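Long-range contacts in 2-(3-amino-3-carboxypropyl)histidine synthase (Pyrococcus horikoshii, PDB 3LZD), which catalyses the first step of diphthamide biosynthesis, moving the 3-amino-3-carboxypropyl group of S-adenosylmethionine onto a histidine of elongation factor 2 with a [4Fe-4S] cluster: residues A[285-295]-A[341-350]; A[221-232]-A[243-251]. One frame throughout, in Å; residues are numbered along the deposited sequence.

Interaction 1. Residues A[285-295]-A[341-350]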
# COMPACT_ATOMS: atom_id res chain seq x y z
N ARG A 285 17.78 1.54 -16.10
CA ARG A 285 19.17 1.30 -16.45
C ARG A 285 19.52 -0.15 -16.11
O ARG A 285 20.15 -0.85 -16.91
CB ARG A 285 20.08 2.26 -15.67
CG ARG A 285 21.30 2.75 -16.43
CD ARG A 285 22.58 2.12 -15.91
NE ARG A 285 22.72 2.28 -14.47
CZ ARG A 285 23.73 1.78 -13.76
NH1 ARG A 285 24.68 1.09 -14.37
NH2 ARG A 285 23.77 1.94 -12.45
N ILE A 286 19.10 -0.60 -14.93
CA ILE A 286 19.37 -1.97 -14.49
C ILE A 286 18.65 -3.00 -15.37
O ILE A 286 19.15 -4.10 -15.60
CB ILE A 286 18.96 -2.18 -13.01
CG1 ILE A 286 19.86 -1.34 -12.11
CG2 ILE A 286 19.03 -3.66 -12.63
CD1 ILE A 286 21.34 -1.56 -12.33
N VAL A 287 17.46 -2.65 -15.84
CA VAL A 287 16.72 -3.57 -16.70
C VAL A 287 17.50 -3.71 -18.01
O VAL A 287 17.66 -4.81 -18.53
CB VAL A 287 15.30 -3.03 -17.00
CG1 VAL A 287 14.63 -3.84 -18.13
CG2 VAL A 287 14.45 -3.11 -15.74
N LYS A 288 17.99 -2.59 -18.51
CA LYS A 288 18.75 -2.59 -19.76
C LYS A 288 20.05 -3.37 -19.59
O LYS A 288 20.42 -4.16 -20.45
CB LYS A 288 19.04 -1.15 -20.21
N LEU A 289 20.72 -3.16 -18.47
CA LEU A 289 21.98 -3.85 -18.22
C LEU A 289 21.82 -5.36 -18.15
O LEU A 289 22.62 -6.11 -18.72
CB LEU A 289 22.63 -3.35 -16.94
CG LEU A 289 24.05 -3.87 -16.72
CD1 LEU A 289 25.00 -3.23 -17.76
CD2 LEU A 289 24.51 -3.55 -15.30
N LEU A 290 20.80 -5.83 -17.44
CA LEU A 290 20.58 -7.27 -17.33
C LEU A 290 20.31 -7.88 -18.71
O LEU A 290 20.84 -8.94 -19.05
CB LEU A 290 19.42 -7.57 -16.39
CG LEU A 290 19.70 -7.45 -14.89
CD1 LEU A 290 18.38 -7.50 -14.12
CD2 LEU A 290 20.61 -8.57 -14.43
N LYS A 291 19.48 -7.21 -19.50
CA LYS A 291 19.15 -7.71 -20.83
C LYS A 291 20.39 -7.79 -21.71
O LYS A 291 20.62 -8.81 -22.36
CB LYS A 291 18.09 -6.81 -21.49
CG LYS A 291 16.70 -7.01 -20.92
CD LYS A 291 15.65 -6.21 -21.67
CE LYS A 291 14.28 -6.43 -21.05
NZ LYS A 291 13.22 -5.61 -21.69
N LYS A 292 21.19 -6.73 -21.72
CA LYS A 292 22.40 -6.73 -22.52
C LYS A 292 23.27 -7.93 -22.14
O LYS A 292 24.04 -8.42 -22.96
CB LYS A 292 23.19 -5.43 -22.30
N HIS A 293 23.13 -8.41 -20.91
CA HIS A 293 23.94 -9.54 -20.47
C HIS A 293 23.27 -10.92 -20.42
O HIS A 293 23.60 -11.74 -19.55
CB HIS A 293 24.57 -9.21 -19.12
CG HIS A 293 25.62 -8.15 -19.20
ND1 HIS A 293 25.36 -6.88 -19.66
CD2 HIS A 293 26.94 -8.18 -18.90
CE1 HIS A 293 26.48 -6.17 -19.64
NE2 HIS A 293 27.45 -6.94 -19.19
N GLY A 294 22.35 -11.17 -21.34
CA GLY A 294 21.71 -12.47 -21.40
C GLY A 294 20.55 -12.80 -20.47
O GLY A 294 19.96 -13.87 -20.60
N ARG A 295 20.21 -11.91 -19.55
CA ARG A 295 19.11 -12.17 -18.63
C ARG A 295 17.82 -11.49 -19.05
O ARG A 295 17.82 -10.58 -19.88
CB ARG A 295 19.45 -11.68 -17.21
CG ARG A 295 20.37 -12.58 -16.42
CD ARG A 295 21.81 -12.44 -16.84
NE ARG A 295 22.70 -13.09 -15.89
CZ ARG A 295 24.03 -13.14 -16.03
NH1 ARG A 295 24.77 -13.75 -15.12
NH2 ARG A 295 24.61 -12.57 -17.08
N PRO A 341 21.00 -2.49 -6.59
CA PRO A 341 21.56 -2.19 -7.90
C PRO A 341 23.06 -2.46 -7.98
O PRO A 341 23.55 -3.05 -8.95
CB PRO A 341 21.25 -0.70 -8.07
CG PRO A 341 20.05 -0.48 -7.20
CD PRO A 341 20.35 -1.31 -6.00
N LYS A 342 23.78 -2.02 -6.96
CA LYS A 342 25.23 -2.19 -6.91
C LYS A 342 25.64 -3.65 -6.90
O LYS A 342 26.67 -4.01 -7.46
CB LYS A 342 25.80 -1.48 -5.67
CG LYS A 342 26.17 -0.01 -5.89
CD LYS A 342 24.96 0.82 -6.30
CE LYS A 342 25.32 2.30 -6.39
NZ LYS A 342 26.40 2.57 -7.39
N GLU A 343 24.84 -4.48 -6.26
CA GLU A 343 25.13 -5.89 -6.19
C GLU A 343 24.91 -6.54 -7.55
O GLU A 343 25.59 -7.50 -7.91
CB GLU A 343 24.27 -6.55 -5.13
CG GLU A 343 24.45 -5.89 -3.77
CD GLU A 343 23.66 -6.56 -2.67
OE1 GLU A 343 22.50 -6.93 -2.92
OE2 GLU A 343 24.20 -6.71 -1.55
N VAL A 344 23.95 -6.02 -8.32
CA VAL A 344 23.68 -6.56 -9.65
C VAL A 344 24.93 -6.42 -10.50
O VAL A 344 25.34 -7.35 -11.20
CB VAL A 344 22.52 -5.81 -10.34
CG1 VAL A 344 22.66 -5.88 -11.84
CG2 VAL A 344 21.21 -6.42 -9.93
N GLU A 345 25.52 -5.23 -10.43
CA GLU A 345 26.73 -4.91 -11.19
C GLU A 345 27.86 -5.87 -10.82
O GLU A 345 28.68 -6.23 -11.66
CB GLU A 345 27.11 -3.45 -10.94
CG GLU A 345 25.92 -2.51 -11.17
CD GLU A 345 26.21 -1.05 -10.86
OE1 GLU A 345 26.79 -0.76 -9.79
OE2 GLU A 345 25.85 -0.19 -11.69
N ILE A 346 27.91 -6.31 -9.56
CA ILE A 346 28.94 -7.26 -9.16
C ILE A 346 28.60 -8.61 -9.78
O ILE A 346 29.47 -9.27 -10.34
CB ILE A 346 28.99 -7.44 -7.63
CG1 ILE A 346 29.61 -6.20 -6.98
CG2 ILE A 346 29.81 -8.66 -7.27
CD1 ILE A 346 29.72 -6.31 -5.47
N LEU A 347 27.33 -9.00 -9.71
CA LEU A 347 26.89 -10.28 -10.27
C LEU A 347 27.19 -10.36 -11.77
O LEU A 347 27.66 -11.39 -12.26
CB LEU A 347 25.40 -10.49 -10.02
CG LEU A 347 24.76 -11.77 -10.58
CD1 LEU A 347 23.52 -12.14 -9.78
CD2 LEU A 347 24.40 -11.57 -12.04
N LEU A 348 26.90 -9.29 -12.49
CA LEU A 348 27.15 -9.25 -13.92
C LEU A 348 28.64 -9.14 -14.25
O LEU A 348 29.03 -9.20 -15.41
CB LEU A 348 26.40 -8.08 -14.56
CG LEU A 348 24.88 -8.19 -14.59
CD1 LEU A 348 24.33 -7.05 -15.43
CD2 LEU A 348 24.46 -9.53 -15.17
N GLY A 349 29.46 -8.95 -13.22
CA GLY A 349 30.89 -8.85 -13.43
C GLY A 349 31.40 -7.48 -13.85
O GLY A 349 32.51 -7.36 -14.35
N LEU A 350 30.60 -6.44 -13.64
CA LEU A 350 30.99 -5.08 -14.02
C LEU A 350 31.68 -4.34 -12.89
O LEU A 350 32.52 -3.46 -13.12
CB LEU A 350 29.77 -4.28 -14.48
CG LEU A 350 29.09 -4.70 -15.78
CD1 LEU A 350 28.84 -6.21 -15.80
CD2 LEU A 350 27.78 -3.95 -15.92

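Interaction 2. Residues A[221-232]-A[243-251]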
# COMPACT_ATOMS: atom_id res chain seq x y z
N PRO A 221 25.43 1.96 12.01
CA PRO A 221 26.89 1.84 12.13
C PRO A 221 27.45 0.98 11.00
O PRO A 221 28.50 1.28 10.46
CB PRO A 221 27.08 1.18 13.49
CG PRO A 221 25.89 1.60 14.25
CD PRO A 221 24.77 1.49 13.24
N LEU A 222 26.74 -0.09 10.66
CA LEU A 222 27.16 -1.00 9.59
C LEU A 222 27.18 -0.28 8.24
O LEU A 222 28.13 -0.40 7.46
CB LEU A 222 26.22 -2.21 9.56
CG LEU A 222 26.43 -3.31 8.51
CD1 LEU A 222 27.90 -3.70 8.43
CD2 LEU A 222 25.57 -4.52 8.87
N GLY A 223 26.13 0.49 7.96
CA GLY A 223 26.07 1.24 6.72
C GLY A 223 27.25 2.20 6.63
O GLY A 223 27.85 2.35 5.57
N LEU A 224 27.58 2.85 7.74
CA LEU A 224 28.70 3.78 7.78
C LEU A 224 30.01 3.09 7.38
O LEU A 224 30.74 3.58 6.53
CB LEU A 224 28.87 4.37 9.18
CG LEU A 224 28.10 5.63 9.59
CD1 LEU A 224 28.23 5.84 11.08
CD2 LEU A 224 28.64 6.83 8.84
N ALA A 225 30.28 1.96 8.02
CA ALA A 225 31.49 1.19 7.77
C ALA A 225 31.61 0.73 6.31
O ALA A 225 32.69 0.79 5.73
CB ALA A 225 31.53 -0.03 8.70
N VAL A 226 30.51 0.26 5.73
CA VAL A 226 30.57 -0.20 4.36
C VAL A 226 30.59 0.96 3.36
O VAL A 226 31.20 0.85 2.30
CB VAL A 226 29.37 -1.12 4.02
CG1 VAL A 226 29.53 -1.67 2.60
CG2 VAL A 226 29.28 -2.25 5.04
N ALA A 227 29.97 2.07 3.71
CA ALA A 227 29.90 3.22 2.82
C ALA A 227 31.18 4.04 2.76
O ALA A 227 31.56 4.54 1.71
CB ALA A 227 28.74 4.12 3.23
N THR A 228 31.83 4.19 3.91
CA THR A 228 33.04 4.98 3.99
C THR A 228 34.30 4.13 3.99
O THR A 228 35.41 4.65 3.82
CB THR A 228 33.06 5.80 5.28
OG1 THR A 228 33.35 4.93 6.38
CG2 THR A 228 31.70 6.44 5.50
N ARG A 229 34.14 2.83 4.19
CA ARG A 229 35.26 1.90 4.24
C ARG A 229 36.26 2.37 5.29
O ARG A 229 37.45 2.07 5.20
CB ARG A 229 35.94 1.78 2.87
N LYS A 230 35.77 3.13 6.27
CA LYS A 230 36.62 3.61 7.35
C LYS A 230 36.27 2.88 8.64
O LYS A 230 35.29 2.12 8.69
CB LYS A 230 36.46 5.11 7.56
CG LYS A 230 37.07 5.96 6.45
CD LYS A 230 37.05 7.44 6.79
CE LYS A 230 37.72 8.26 5.69
NZ LYS A 230 37.66 9.72 5.95
N LYS A 231 37.06 3.10 9.68
CA LYS A 231 36.85 2.47 10.97
C LYS A 231 35.67 3.12 11.70
O LYS A 231 35.59 4.34 11.84
CB LYS A 231 38.12 2.58 11.82
N VAL A 232 34.74 2.31 12.16
CA VAL A 232 33.60 2.84 12.87
C VAL A 232 33.46 2.32 14.29
O VAL A 232 33.52 1.10 14.53
CB VAL A 232 32.29 2.53 12.12
CG1 VAL A 232 31.10 3.01 12.95
CG2 VAL A 232 32.29 3.21 10.74
N SER A 243 30.89 -0.64 20.38
CA SER A 243 31.04 -1.71 19.43
C SER A 243 31.92 -1.28 18.26
O SER A 243 31.66 -0.25 17.63
CB SER A 243 29.67 -2.14 18.93
OG SER A 243 29.80 -3.16 17.95
N TRP A 244 32.99 -2.04 18.01
CA TRP A 244 33.85 -1.76 16.87
C TRP A 244 33.18 -2.52 15.73
O TRP A 244 33.04 -3.74 15.78
CB TRP A 244 35.28 -2.26 17.11
CG TRP A 244 36.02 -1.39 18.06
CD1 TRP A 244 36.20 -1.59 19.40
CD2 TRP A 244 36.60 -0.11 17.78
NE1 TRP A 244 36.84 -0.52 19.97
CE2 TRP A 244 37.10 0.40 18.99
CE3 TRP A 244 36.74 0.65 16.61
CZ2 TRP A 244 37.73 1.64 19.07
CZ3 TRP A 244 37.36 1.89 16.69
CH2 TRP A 244 37.85 2.37 17.92
N ILE A 245 32.76 -1.80 14.71
CA ILE A 245 32.06 -2.41 13.60
C ILE A 245 32.92 -3.19 12.59
O ILE A 245 33.94 -2.69 12.12
CB ILE A 245 31.24 -1.34 12.85
CG1 ILE A 245 30.37 -0.60 13.86
CG2 ILE A 245 30.42 -1.99 11.75
CD1 ILE A 245 29.39 -1.50 14.63
N ASP A 246 32.49 -4.41 12.29
CA ASP A 246 33.17 -5.25 11.30
C ASP A 246 32.16 -5.68 10.25
O ASP A 246 31.30 -6.53 10.50
CB ASP A 246 33.77 -6.50 11.94
CG ASP A 246 34.09 -7.57 10.89
OD1 ASP A 246 34.94 -7.32 10.02
OD2 ASP A 246 33.48 -8.66 10.95
N PRO A 247 32.24 -5.10 9.05
CA PRO A 247 31.30 -5.45 7.98
C PRO A 247 31.51 -6.84 7.37
O PRO A 247 30.70 -7.30 6.57
CB PRO A 247 31.51 -4.32 6.97
CG PRO A 247 32.94 -3.95 7.16
CD PRO A 247 33.09 -3.96 8.66
N GLU A 248 32.59 -7.52 7.77
CA GLU A 248 32.91 -8.84 7.23
C GLU A 248 31.70 -9.77 7.13
O GLU A 248 31.32 -10.17 6.04
CB GLU A 248 34.01 -9.51 8.06
CG GLU A 248 34.45 -10.87 7.51
CD GLU A 248 35.92 -11.17 7.77
OE1 GLU A 248 36.35 -11.17 8.95
OE2 GLU A 248 36.65 -11.42 6.79
N ARG A 249 31.09 -10.11 8.26
CA ARG A 249 29.91 -10.98 8.26
C ARG A 249 28.88 -10.53 7.21
O ARG A 249 28.48 -11.30 6.33
CB ARG A 249 29.26 -10.97 9.64
CG ARG A 249 27.79 -11.40 9.64
CD ARG A 249 27.62 -12.91 9.70
NE ARG A 249 28.13 -13.46 10.95
CZ ARG A 249 27.98 -14.73 11.32
NH1 ARG A 249 27.34 -15.59 10.54
NH2 ARG A 249 28.48 -15.14 12.48
N PHE A 250 28.45 -9.28 7.34
CA PHE A 250 27.46 -8.71 6.44
C PHE A 250 27.86 -8.89 4.98
O PHE A 250 27.08 -9.39 4.16
CB PHE A 250 27.29 -7.22 6.76
CG PHE A 250 26.60 -6.44 5.68
CD1 PHE A 250 25.22 -6.52 5.53
CD2 PHE A 250 27.33 -5.67 4.79
CE1 PHE A 250 24.58 -5.84 4.50
CE2 PHE A 250 26.69 -4.97 3.76
CZ PHE A 250 25.32 -5.06 3.62
N ILE A 251 29.07 -8.48 4.65
CA ILE A 251 29.56 -8.57 3.29
C ILE A 251 29.53 -10.00 2.74
O ILE A 251 29.13 -10.22 1.60
CB ILE A 251 30.97 -7.96 3.17
CG1 ILE A 251 30.87 -6.44 3.36
CG2 ILE A 251 31.60 -8.29 1.82
CD1 ILE A 251 32.20 -5.71 3.38

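Interaction 1. Residues A[285-295]-A[341-350]
Leu-348 slides in between Leu-289 and Arg-295, running against the direction of both. Leu-348 CD1 lies 3.4 Å from Leu-289 CG, a tight fit, and sits over one face of the His-293 ring. Leu-348 CD2 lies over one face of the Arg-295 guanidinium, 3.6 Å from Arg-295 NH2, which donates to His-293 O (2.8 Å, 151°) in the carbonyl plane, holding the flat group. With CG anti to its backbone N, Leu-289 sends its branches to Leu-348 and to Leu-350, approached tip to tip, Leu-350 CD2 lying 3.4 Å from Leu-289 CD2. Both helices end here in Schellman motifs, with Gly-294 and Gly-349 at positive phi. At the other end Arg-285 and Glu-345 cross at about a right angle, the guanidinium and carboxylate planes 63° apart; Arg-285 NH1 and NH2 both grip Glu-345 OE2, at 3.2 and 3.1 Å. Glu-282 also pairs with Arg-285, and Arg-351 with Glu-345 OE1. A glutamine in place of Glu-345 would probably leave Arg-351 without this carboxylate and Arg-285 with only Glu-282. Helices 285-292 and 341-347 run nearly parallel (13°, axes 11.0 Å apart), the first resting through Ile-286 and Leu-290 on strand 266-272, while Leu-347 packs against helix 248-261.

Interaction 2. Residues A[221-232]-A[243-251]
Ile-245 and Val-232 share the one hydrogen bond between 221-232 and 243-251: Ile-245 N donates to Val-232 O at 3.0 Å, almost straight (171°) and nearly along the carbonyl axis. This bond continues the antiparallel pairing of strands 231-235 and 242-244, which form a hairpin at the edge of their sheet. The remaining contacts across the segments are mainly apolar. Val-232 and Ile-245 lie side by side, pointing the same way, with their CG1 atoms 3.8 Å apart. Ile-245 spreads its branches over helix 219-228: Ile-245 CD1 meets Pro-221 CB at 3.7 Å, whereas CG2, anti to the backbone N, meets Ala-225 CB at 3.8 Å. Farther along, Pro-247 CB lies 3.6 Å from Val-226 CG2, the two side chains sliding past each other in opposite directions. Leu-222 covers one face of the Phe-250 ring, its CD2 3.8 Å from Phe-250 CB, and the Val-226 side chain crosses that of Phe-250 at about a right angle, its CG2 3.9 Å from Phe-250 CD2. Within 243-251, Asp-246 OD1 accepts a weak capping bond from Glu-248 N. The chemistry implies two roles: the backbone bond, with the Ser-243 to Ala-234 pairing, is consistent with the hairpin's register, and hydrocarbon packing seats the helix against both the hairpin and the start of helix 248-261.

How the interactions relate
Both contacts are partly buried, but interaction 1 lies farther out, its centre about 25 Å from the centre of the chain, against about 17 Å for that of interaction 2. Interaction 1 joins two nearly parallel helices beside the four-stranded parallel sheet, and adds a salt bridge and a guanidinium face to its leucine packing. Interaction 2 brings a helix onto a hairpin of a different, mixed sheet, and combines a strand hydrogen bond with apolar contacts but no ion pair. Interactions 1 and 2 do not touch, the nearest atoms of the two being about 6 Å apart. Helix 248-261 links them: its first turn packs in interaction 2, and farther along it covers Leu-347 and, through Arg-254, holds Glu-343 of 341-350.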